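PDB 3CBW: mannan endo-1,4-beta-mannosidase from Bacillus subtilis, which catalyses the random endo-hydrolysis of beta-1,4-mannosidic linkages in mannan, galactomannan and glucomannan, and so takes part in the breakdown of glucomannan. Local coordinates for residues A[62-71]-A[320-331]; A[220-229]-A[242-251]. The protein carries 3 engineered substitutions. All coordinates share one frame; numbering follows the deposited sequence. Where two conformers were deposited one is given.

Interaction 1 of 2, residues A[62-71]-A[320-331]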
loop_
_atom_site.group_PDB
_atom_site.type_symbol
_atom_site.label_atom_id
_atom_site.label_comp_id
_atom_site.label_asym_id
_atom_site.label_seq_id
_atom_site.Cartn_x
_atom_site.Cartn_y
_atom_site.Cartn_z
ATOM N N ILE A 62 -2.988 -14.661 12.851
ATOM C CA ILE A 62 -3.156 -13.501 13.718
ATOM C C ILE A 62 -4.366 -13.699 14.634
ATOM O O ILE A 62 -4.319 -13.405 15.830
ATOM C CB ILE A 62 -3.271 -12.200 12.885
ATOM C CG1 ILE A 62 -1.937 -11.920 12.181
ATOM C CG2 ILE A 62 -3.691 -11.035 13.767
ATOM C CD1 ILE A 62 -2.024 -10.933 11.053
ATOM N N ARG A 63 -5.442 -14.236 14.066
ATOM C CA ARG A 63 -6.630 -14.526 14.852
ATOM C C ARG A 63 -6.390 -15.621 15.901
ATOM O O ARG A 63 -6.873 -15.512 17.024
ATOM C CB ARG A 63 -7.811 -14.865 13.945
ATOM C CG ARG A 63 -9.132 -14.944 14.692
ATOM C CD ARG A 63 -10.321 -15.021 13.749
ATOM N NE ARG A 63 -11.561 -15.405 14.426
ATOM C CZ ARG A 63 -12.333 -14.588 15.141
ATOM N NH1 ARG A 63 -12.014 -13.307 15.308
ATOM N NH2 ARG A 63 -13.440 -15.062 15.704
ATOM N N SER A 64 -5.634 -16.653 15.528
ATOM C CA SER A 64 -5.291 -17.709 16.475
ATOM C C SER A 64 -4.411 -17.181 17.603
ATOM O O SER A 64 -4.545 -17.618 18.753
ATOM C CB SER A 64 -4.611 -18.871 15.760
ATOM O OG SER A 64 -5.527 -19.514 14.898
ATOM N N ALA A 65 -3.537 -16.225 17.288
ATOM C CA ALA A 65 -2.631 -15.629 18.278
ATOM C C ALA A 65 -3.272 -14.573 19.176
ATOM O O ALA A 65 -2.820 -14.377 20.305
ATOM C CB ALA A 65 -1.385 -15.054 17.588
ATOM N N THR A 66 -4.303 -13.879 18.685
ATOM C CA THR A 66 -4.811 -12.685 19.376
ATOM C C THR A 66 -6.326 -12.655 19.566
ATOM O O THR A 66 -6.855 -11.813 20.298
ATOM C CB THR A 66 -4.445 -11.381 18.605
ATOM O OG1 THR A 66 -5.230 -11.293 17.401
ATOM C CG2 THR A 66 -2.950 -11.315 18.272
ATOM N N GLY A 67 -7.030 -13.537 18.864
ATOM C CA GLY A 67 -8.488 -13.497 18.851
ATOM C C GLY A 67 -9.089 -12.451 17.923
ATOM O O GLY A 67 -10.298 -12.360 17.814
ATOM N N GLN A 68 -8.243 -11.662 17.262
ATOM C CA GLN A 68 -8.689 -10.596 16.376
ATOM C C GLN A 68 -8.085 -10.796 15.005
ATOM O O GLN A 68 -7.065 -11.461 14.860
ATOM C CB GLN A 68 -8.239 -9.245 16.925
ATOM C CG GLN A 68 -8.805 -8.899 18.299
ATOM C CD GLN A 68 -10.282 -8.590 18.256
ATOM O OE1 GLN A 68 -10.762 -7.869 17.375
ATOM N NE2 GLN A 68 -11.018 -9.130 19.214
ATOM N N SER A 69 -8.705 -10.191 13.996
ATOM C CA SER A 69 -8.182 -10.245 12.629
ATOM C C SER A 69 -7.786 -8.849 12.151
ATOM O O SER A 69 -8.400 -7.867 12.564
ATOM C CB SER A 69 -9.220 -10.822 11.669
ATOM O OG SER A 69 -9.589 -12.134 12.047
ATOM N N PRO A 70 -6.783 -8.756 11.252
ATOM C CA PRO A 70 -6.400 -7.429 10.756
ATOM C C PRO A 70 -7.548 -6.751 10.013
ATOM O O PRO A 70 -8.279 -7.404 9.252
ATOM C CB PRO A 70 -5.238 -7.722 9.796
ATOM C CG PRO A 70 -5.350 -9.182 9.453
ATOM C CD PRO A 70 -5.961 -9.834 10.669
ATOM N N ALA A 71 -7.731 -5.455 10.241
ATOM C CA ALA A 71 -8.739 -4.708 9.493
ATOM C C ALA A 71 -8.442 -4.679 7.990
ATOM O O ALA A 71 -9.361 -4.790 7.170
ATOM C CB ALA A 71 -8.900 -3.303 10.044
ATOM N N SER A 320 -0.473 -9.562 20.966
ATOM C CA SER A 320 -1.709 -9.379 21.720
ATOM C C SER A 320 -1.882 -7.928 22.139
ATOM O O SER A 320 -2.970 -7.364 22.001
ATOM C CB SER A 320 -1.744 -10.301 22.942
ATOM O OG SER A 320 -1.790 -11.656 22.541
ATOM N N ALA A 321 -0.804 -7.323 22.636
ATOM C CA ALA A 321 -0.848 -5.924 23.061
ATOM C C ALA A 321 -1.149 -4.998 21.881
ATOM O O ALA A 321 -1.902 -4.033 22.028
ATOM C CB ALA A 321 0.441 -5.527 23.750
ATOM N N LEU A 322 -0.570 -5.300 20.716
ATOM C CA LEU A 322 -0.843 -4.556 19.481
ATOM C C LEU A 322 -2.320 -4.646 19.098
ATOM O O LEU A 322 -2.975 -3.627 18.846
ATOM C CB LEU A 322 0.018 -5.104 18.336
ATOM C CG LEU A 322 -0.225 -4.526 16.935
ATOM C CD1 LEU A 322 0.237 -3.064 16.874
ATOM C CD2 LEU A 322 0.501 -5.371 15.899
ATOM N N TYR A 323 -2.851 -5.861 19.072
ATOM C CA TYR A 323 -4.204 -6.085 18.591
ATOM C C TYR A 323 -5.279 -5.699 19.600
ATOM O O TYR A 323 -6.403 -5.391 19.215
ATOM C CB TYR A 323 -4.357 -7.516 18.047
ATOM C CG TYR A 323 -3.989 -7.576 16.589
ATOM C CD1 TYR A 323 -2.660 -7.696 16.172
ATOM C CD2 TYR A 323 -4.981 -7.464 15.617
ATOM C CE1 TYR A 323 -2.342 -7.711 14.820
ATOM C CE2 TYR A 323 -4.675 -7.472 14.278
ATOM C CZ TYR A 323 -3.356 -7.595 13.879
ATOM O OH TYR A 323 -3.078 -7.608 12.532
ATOM N N HIS A 324 -4.923 -5.678 20.885
ATOM C CA HIS A 324 -5.891 -5.337 21.928
ATOM C C HIS A 324 -5.770 -3.913 22.431
ATOM O O HIS A 324 -6.558 -3.499 23.280
ATOM C CB HIS A 324 -5.817 -6.333 23.090
ATOM C CG HIS A 324 -6.240 -7.713 22.703
ATOM N ND1 HIS A 324 -7.559 -8.111 22.703
ATOM C CD2 HIS A 324 -5.526 -8.775 22.264
ATOM C CE1 HIS A 324 -7.636 -9.368 22.302
ATOM N NE2 HIS A 324 -6.415 -9.797 22.037
ATOM N N ASP A 325 -4.803 -3.159 21.915
ATOM C CA ASP A 325 -4.654 -1.768 22.321
ATOM C C ASP A 325 -5.951 -1.019 22.032
ATOM O O ASP A 325 -6.600 -1.272 21.017
ATOM C CB ASP A 325 -3.498 -1.105 21.583
ATOM C CG ASP A 325 -3.102 0.209 22.214
ATOM O OD1 ASP A 325 -3.781 1.222 21.949
ATOM O OD2 ASP A 325 -2.140 0.227 23.025
ATOM N N SER A 326 -6.331 -0.097 22.911
ATOM C CA SER A 326 -7.570 0.663 22.718
ATOM C C SER A 326 -7.574 1.438 21.392
ATOM O O SER A 326 -8.629 1.710 20.839
ATOM C CB SER A 326 -7.832 1.610 23.883
ATOM O OG SER A 326 -6.819 2.577 23.959
ATOM N N TRP A 327 -6.395 1.792 20.889
ATOM C CA TRP A 327 -6.304 2.511 19.616
ATOM C C TRP A 327 -6.529 1.650 18.383
ATOM O O TRP A 327 -6.868 2.185 17.327
ATOM C CB TRP A 327 -4.949 3.185 19.494
ATOM C CG TRP A 327 -4.818 4.477 20.245
ATOM C CD1 TRP A 327 -5.287 4.765 21.498
ATOM C CD2 TRP A 327 -4.154 5.653 19.782
ATOM N NE1 TRP A 327 -4.956 6.059 21.834
ATOM C CE2 TRP A 327 -4.253 6.622 20.803
ATOM C CE3 TRP A 327 -3.475 5.981 18.601
ATOM C CZ2 TRP A 327 -3.709 7.909 20.674
ATOM C CZ3 TRP A 327 -2.937 7.256 18.471
ATOM C CH2 TRP A 327 -3.050 8.204 19.508
ATOM N N THR A 328 -6.328 0.344 18.504
ATOM C CA THR A 328 -6.309 -0.518 17.321
ATOM C C THR A 328 -7.718 -0.913 16.890
ATOM O O THR A 328 -8.514 -1.399 17.691
ATOM C CB THR A 328 -5.433 -1.743 17.587
ATOM O OG1 THR A 328 -4.143 -1.292 18.006
ATOM C CG2 THR A 328 -5.280 -2.594 16.334
ATOM N N LEU A 329 -8.012 -0.696 15.612
ATOM C CA LEU A 329 -9.290 -1.045 15.030
ATOM C C LEU A 329 -9.097 -2.267 14.137
ATOM O O LEU A 329 -8.307 -2.236 13.184
ATOM C CB LEU A 329 -9.808 0.160 14.244
ATOM C CG LEU A 329 -11.243 0.141 13.730
ATOM C CD1 LEU A 329 -11.732 1.558 13.450
ATOM C CD2 LEU A 329 -11.406 -0.748 12.496
ATOM N N ASN A 330 -9.828 -3.337 14.443
ATOM C CA ASN A 330 -9.658 -4.618 13.776
ATOM C C ASN A 330 -10.827 -4.953 12.856
ATOM O O ASN A 330 -11.814 -4.214 12.792
ATOM C CB ASN A 330 -9.429 -5.705 14.828
ATOM C CG ASN A 330 -8.172 -5.452 15.625
ATOM O OD1 ASN A 330 -7.133 -5.120 15.061
ATOM N ND2 ASN A 330 -8.260 -5.574 16.935
ATOM N N LYS A 331 -10.687 -6.043 12.106
ATOM C CA LYS A 331 -11.739 -6.503 11.216
ATOM C C LYS A 331 -13.054 -6.587 11.986
ATOM O O LYS A 331 -13.094 -7.110 13.103
ATOM C CB LYS A 331 -11.374 -7.877 10.659
ATOM C CG LYS A 331 -12.208 -8.309 9.462
ATOM C CD LYS A 331 -11.935 -9.765 9.102
ATOM C CE LYS A 331 -12.582 -10.153 7.767
ATOM N NZ LYS A 331 -12.464 -11.630 7.537
HETATM O O HOH W 1 -11.235 -8.782 14.545
#

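Interaction 2 of 2, residues A[220-229]-A[242-251]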
loop_
_atom_site.group_PDB
_atom_site.type_symbol
_atom_site.label_atom_id
_atom_site.label_comp_id
_atom_site.label_asym_id
_atom_site.label_seq_id
_atom_site.Cartn_x
_atom_site.Cartn_y
_atom_site.Cartn_z
ATOM N N LEU A 220 -10.790 2.991 -6.312
ATOM C CA LEU A 220 -9.404 3.022 -5.839
ATOM C C LEU A 220 -9.106 4.226 -4.966
ATOM O O LEU A 220 -9.500 5.358 -5.266
ATOM C CB LEU A 220 -8.423 3.025 -7.018
ATOM C CG LEU A 220 -8.576 1.899 -8.045
ATOM C CD1 LEU A 220 -7.543 2.011 -9.146
ATOM C CD2 LEU A 220 -8.492 0.528 -7.358
ATOM N N ILE A 221 -8.408 3.941 -3.870
ATOM C CA ILE A 221 -7.869 4.950 -2.958
ATOM C C ILE A 221 -6.360 4.868 -3.137
ATOM O O ILE A 221 -5.760 3.819 -2.928
ATOM C CB ILE A 221 -8.297 4.640 -1.510
ATOM C CG1 ILE A 221 -9.821 4.810 -1.366
ATOM C CG2 ILE A 221 -7.545 5.528 -0.512
ATOM C CD1 ILE A 221 -10.376 4.384 -0.018
ATOM N N TRP A 222 -5.760 5.971 -3.567
ATOM C CA TRP A 222 -4.383 5.993 -4.045
ATOM C C TRP A 222 -3.388 6.277 -2.930
ATOM O O TRP A 222 -3.508 7.296 -2.228
ATOM C CB TRP A 222 -4.262 7.034 -5.167
ATOM C CG TRP A 222 -4.970 6.566 -6.395
ATOM C CD1 TRP A 222 -6.313 6.614 -6.634
ATOM C CD2 TRP A 222 -4.379 5.909 -7.514
ATOM N NE1 TRP A 222 -6.590 6.046 -7.853
ATOM C CE2 TRP A 222 -5.421 5.605 -8.415
ATOM C CE3 TRP A 222 -3.064 5.582 -7.866
ATOM C CZ2 TRP A 222 -5.192 4.979 -9.642
ATOM C CZ3 TRP A 222 -2.839 4.957 -9.088
ATOM C CH2 TRP A 222 -3.897 4.645 -9.950
ATOM N N VAL A 223 -2.406 5.384 -2.773
ATOM C CA VAL A 223 -1.468 5.448 -1.640
ATOM C C VAL A 223 -0.042 5.689 -2.141
ATOM O O VAL A 223 0.450 4.944 -2.989
ATOM C CB VAL A 223 -1.538 4.157 -0.790
ATOM C CG1 VAL A 223 -0.646 4.239 0.447
ATOM C CG2 VAL A 223 -2.996 3.844 -0.395
ATOM N N TYR A 224 0.618 6.714 -1.590
ATOM C CA TYR A 224 2.006 7.090 -1.921
ATOM C C TYR A 224 2.876 6.684 -0.749
ATOM O O TYR A 224 2.675 7.196 0.359
ATOM C CB TYR A 224 2.042 8.605 -2.125
ATOM C CG TYR A 224 3.417 9.238 -2.162
ATOM C CD1 TYR A 224 4.218 9.146 -3.309
ATOM C CD2 TYR A 224 3.907 9.958 -1.069
ATOM C CE1 TYR A 224 5.475 9.726 -3.358
ATOM C CE2 TYR A 224 5.182 10.538 -1.117
ATOM C CZ TYR A 224 5.943 10.421 -2.264
ATOM O OH TYR A 224 7.189 10.992 -2.334
ATOM N N SER A 225 3.853 5.808 -0.992
ATOM C CA SER A 225 4.564 5.143 0.105
ATOM C C SER A 225 6.087 5.086 -0.068
ATOM O O SER A 225 6.650 4.043 -0.415
ATOM C CB SER A 225 3.987 3.740 0.356
ATOM O OG SER A 225 4.013 2.934 -0.811
ATOM N N PRO A 226 6.779 6.202 0.223
ATOM C CA PRO A 226 8.234 6.151 0.289
ATOM C C PRO A 226 8.740 5.252 1.419
ATOM O O PRO A 226 8.005 4.936 2.373
ATOM C CB PRO A 226 8.618 7.592 0.593
ATOM C CG PRO A 226 7.376 8.252 1.117
ATOM C CD PRO A 226 6.235 7.543 0.511
ATOM N N ASP A 227 9.999 4.850 1.300
ATOM C CA ASP A 227 10.683 4.119 2.352
ATOM C C ASP A 227 11.156 5.072 3.454
ATOM O O ASP A 227 11.745 6.119 3.170
ATOM C CB ASP A 227 11.888 3.411 1.749
ATOM C CG ASP A 227 12.398 2.319 2.625
ATOM O OD1 ASP A 227 11.896 1.190 2.468
ATOM O OD2 ASP A 227 13.279 2.591 3.469
ATOM N N ALA A 228 10.967 4.663 4.709
ATOM C CA ALA A 228 11.391 5.462 5.864
ATOM C C ALA A 228 12.899 5.583 6.012
ATOM O O ALA A 228 13.383 6.506 6.660
ATOM C CB ALA A 228 10.809 4.886 7.138
ATOM N N ASN A 229 13.639 4.642 5.435
ATOM C CA ASN A 229 15.073 4.565 5.656
ATOM C C ASN A 229 15.907 5.158 4.533
ATOM O O ASN A 229 17.098 4.880 4.442
ATOM C CB ASN A 229 15.487 3.110 5.942
ATOM C CG ASN A 229 14.854 2.550 7.213
ATOM O OD1 ASN A 229 14.447 3.299 8.103
ATOM N ND2 ASN A 229 14.766 1.227 7.296
ATOM N N TYR A 242 -3.394 13.272 -7.232
ATOM C CA TYR A 242 -3.115 11.890 -7.601
ATOM C C TYR A 242 -2.957 10.980 -6.397
ATOM O O TYR A 242 -2.702 9.792 -6.586
ATOM C CB TYR A 242 -1.850 11.785 -8.469
ATOM C CG TYR A 242 -1.788 12.817 -9.574
ATOM C CD1 TYR A 242 -2.628 12.754 -10.692
ATOM C CD2 TYR A 242 -0.953 13.926 -9.449
ATOM C CE1 TYR A 242 -2.560 13.736 -11.693
ATOM C CE2 TYR A 242 -0.890 14.898 -10.427
ATOM C CZ TYR A 242 -1.695 14.800 -11.530
ATOM O OH TYR A 242 -1.615 15.787 -12.489
ATOM N N VAL A 243 -3.084 11.520 -5.183
ATOM C CA VAL A 243 -2.773 10.770 -3.961
ATOM C C VAL A 243 -3.841 11.022 -2.925
ATOM O O VAL A 243 -4.155 12.171 -2.609
ATOM C CB VAL A 243 -1.400 11.202 -3.369
ATOM C CG1 VAL A 243 -1.135 10.496 -2.040
ATOM C CG2 VAL A 243 -0.262 10.896 -4.339
ATOM N N ASP A 244 -4.382 9.943 -2.376
ATOM C CA ASP A 244 -5.340 10.029 -1.272
ATOM C C ASP A 244 -4.697 9.894 0.109
ATOM O O ASP A 244 -5.104 10.578 1.056
ATOM C CB ASP A 244 -6.422 8.952 -1.427
ATOM C CG ASP A 244 -7.305 9.199 -2.626
ATOM O OD1 ASP A 244 -7.930 10.277 -2.681
ATOM O OD2 ASP A 244 -7.387 8.320 -3.511
ATOM N N ILE A 245 -3.721 8.989 0.225
ATOM C CA ILE A 245 -3.085 8.653 1.503
ATOM C C ILE A 245 -1.593 8.645 1.284
ATOM O O ILE A 245 -1.119 8.128 0.272
ATOM C CB ILE A 245 -3.559 7.257 2.024
ATOM C CG1 ILE A 245 -5.053 7.295 2.367
ATOM C CG2 ILE A 245 -2.732 6.768 3.223
ATOM C CD1 ILE A 245 -5.677 5.952 2.698
ATOM N N VAL A 246 -0.859 9.252 2.215
ATOM C CA VAL A 246 0.603 9.190 2.212
ATOM C C VAL A 246 1.056 8.263 3.328
ATOM O O VAL A 246 0.340 8.066 4.320
ATOM C CB VAL A 246 1.256 10.589 2.369
ATOM C CG1 VAL A 246 0.883 11.458 1.185
ATOM C CG2 VAL A 246 0.846 11.276 3.700
ATOM N N GLY A 247 2.243 7.688 3.201
ATOM C CA GLY A 247 2.686 6.824 4.270
ATOM C C GLY A 247 4.111 6.379 4.133
ATOM O O GLY A 247 4.775 6.678 3.149
ATOM N N LEU A 248 4.570 5.638 5.133
ATOM C CA LEU A 248 5.927 5.114 5.159
ATOM C C LEU A 248 5.948 3.609 5.182
ATOM O O LEU A 248 5.230 2.989 5.972
ATOM C CB LEU A 248 6.663 5.614 6.405
ATOM C CG LEU A 248 6.951 7.113 6.430
ATOM C CD1 LEU A 248 7.413 7.554 7.801
ATOM C CD2 LEU A 248 7.998 7.499 5.380
ATOM N N ASP A 249 6.789 3.041 4.324
ATOM C CA ASP A 249 7.234 1.664 4.469
ATOM C C ASP A 249 8.429 1.683 5.427
ATOM O O ASP A 249 9.468 2.265 5.118
ATOM C CB ASP A 249 7.648 1.087 3.121
ATOM C CG ASP A 249 6.459 0.769 2.210
ATOM O OD1 ASP A 249 5.334 1.242 2.468
ATOM O OD2 ASP A 249 6.661 0.013 1.230
ATOM N N ALA A 250 8.263 1.065 6.593
ATOM C CA ALA A 250 9.198 1.214 7.716
ATOM C C ALA A 250 9.610 -0.148 8.249
ATOM O O ALA A 250 8.795 -0.862 8.833
ATOM C CB ALA A 250 8.563 2.057 8.838
ATOM N N TYR A 251 10.866 -0.501 8.015
ATOM C CA TYR A 251 11.450 -1.703 8.603
ATOM C C TYR A 251 12.545 -1.237 9.535
ATOM O O TYR A 251 13.447 -0.527 9.128
ATOM C CB TYR A 251 11.974 -2.658 7.527
ATOM C CG TYR A 251 10.840 -3.287 6.756
ATOM C CD1 TYR A 251 10.301 -4.517 7.141
ATOM C CD2 TYR A 251 10.253 -2.615 5.679
ATOM C CE1 TYR A 251 9.223 -5.080 6.450
ATOM C CE2 TYR A 251 9.172 -3.172 4.981
ATOM C CZ TYR A 251 8.669 -4.401 5.376
ATOM O OH TYR A 251 7.608 -4.968 4.715
HETATM O O HOH W 2 -9.349 8.412 -5.485
HETATM O O HOH W 3 12.195 1.249 6.122
#

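Interaction 1 of 2, residues A[62-71]-A[320-331]
Y323 packs against I62, T66 and P70, joining helix 57-66 to helix 319-324 on the outside of the TIM barrel; the axes of their segments 62-66 and 320-324 cross at -98°. I62 lays CG2 over one face of the Y323 ring, 3.8 Å from its centroid, a CH-pi contact that follows from CG2 standing anti to the backbone N. P70 CB packs beside the hydroxyl oxygen of Y323, 3.5 Å from OH, and CB of T66 meets CB of Y323. Polar contacts follow the chain out of the helix. T66 OG1, at chi1 72°, bonds I62 O and accepts from Q68 N at 3.0 Å, an ST turn round G67. An alanine at T66 is likely to leave Q68 N without this acceptor and to open a gap beside Y323 CB. H324 NE2 donates to T66 O at 2.7 Å, in the carbonyl plane but at a bent 132°. N330 ND2 binds Y323 O firmly and Q68 OE1 weakly, while its OD1 is held by S43 of strand 41-49. Farther along the chain, K331 N donates to S69 O at 3.0 Å, and one water links Q68 OE1, S69 N and K331 O.

Interaction 2 of 2, residues A[220-229]-A[242-251]
Parallel beta pairing joins the neighbouring barrel strands 220-224 and 245-252 in the buried interior of the TIM barrel, and the pairing carries on past the first strand toward the catalytic end. Y224 N donates to I245 O, and Y224 O accepts from G247 N; beyond P226, D249 N bonds P226 O and A228 N bonds D249 O, so that D227 and D249 form a further bridge. At the start W222 O takes two donors, D244 N at 2.8 Å and I245 N at 3.0 Å. D244 CG stands anti to the carbonyl carbon (chi1 -67°), which brings OD2 back to W222 N: it accepts at 2.9 Å on its anti lone pair, almost straight at 174°, and lies at the edge of the indole, while V15 N holds OD1. I221 CG2 packs on I245 CD1 at 3.7 Å; Y224 CB rests on V243 CG1, and its CD2 comes within 4.1 Å of V246 CG1, the two side chains crossing obliquely. At the far end N229 ND2 donates to Y251 O at 2.9 Å from within the carbonyl plane, the oxygen lying near the plane of the N229 amide. A water joins D227 OD2, D249 O and Y251 N. Y251 OH bonds E275, the probable nucleophile, while R172 (salt bridge) and T274 (hydrogen bond) grip the D249 carboxylate beside E176, the probable proton donor, consistent with the strand pairing setting the positions of D249 and Y251.

Overall arrangement
Both contacts reach the same parallel barrel sheet, but at different depths: interaction 2 is centred about 6 Å from the centre of the chain, interaction 1 about 20 Å from it. Their centres lie about 23 Å apart and their nearest atoms about 12 Å, so they do not touch. Along the chain, 220-251 is nested inside the loop closed by 62-71 with 320-331, which brings the last helix of the barrel against an early one. Interaction 2 reaches the active site directly, with the Y251 side chain about 3 Å from that of E275. Interaction 1 stays outside it, the I62 side chain being about 8 Å from that of N308, a probable substrate-binding residue.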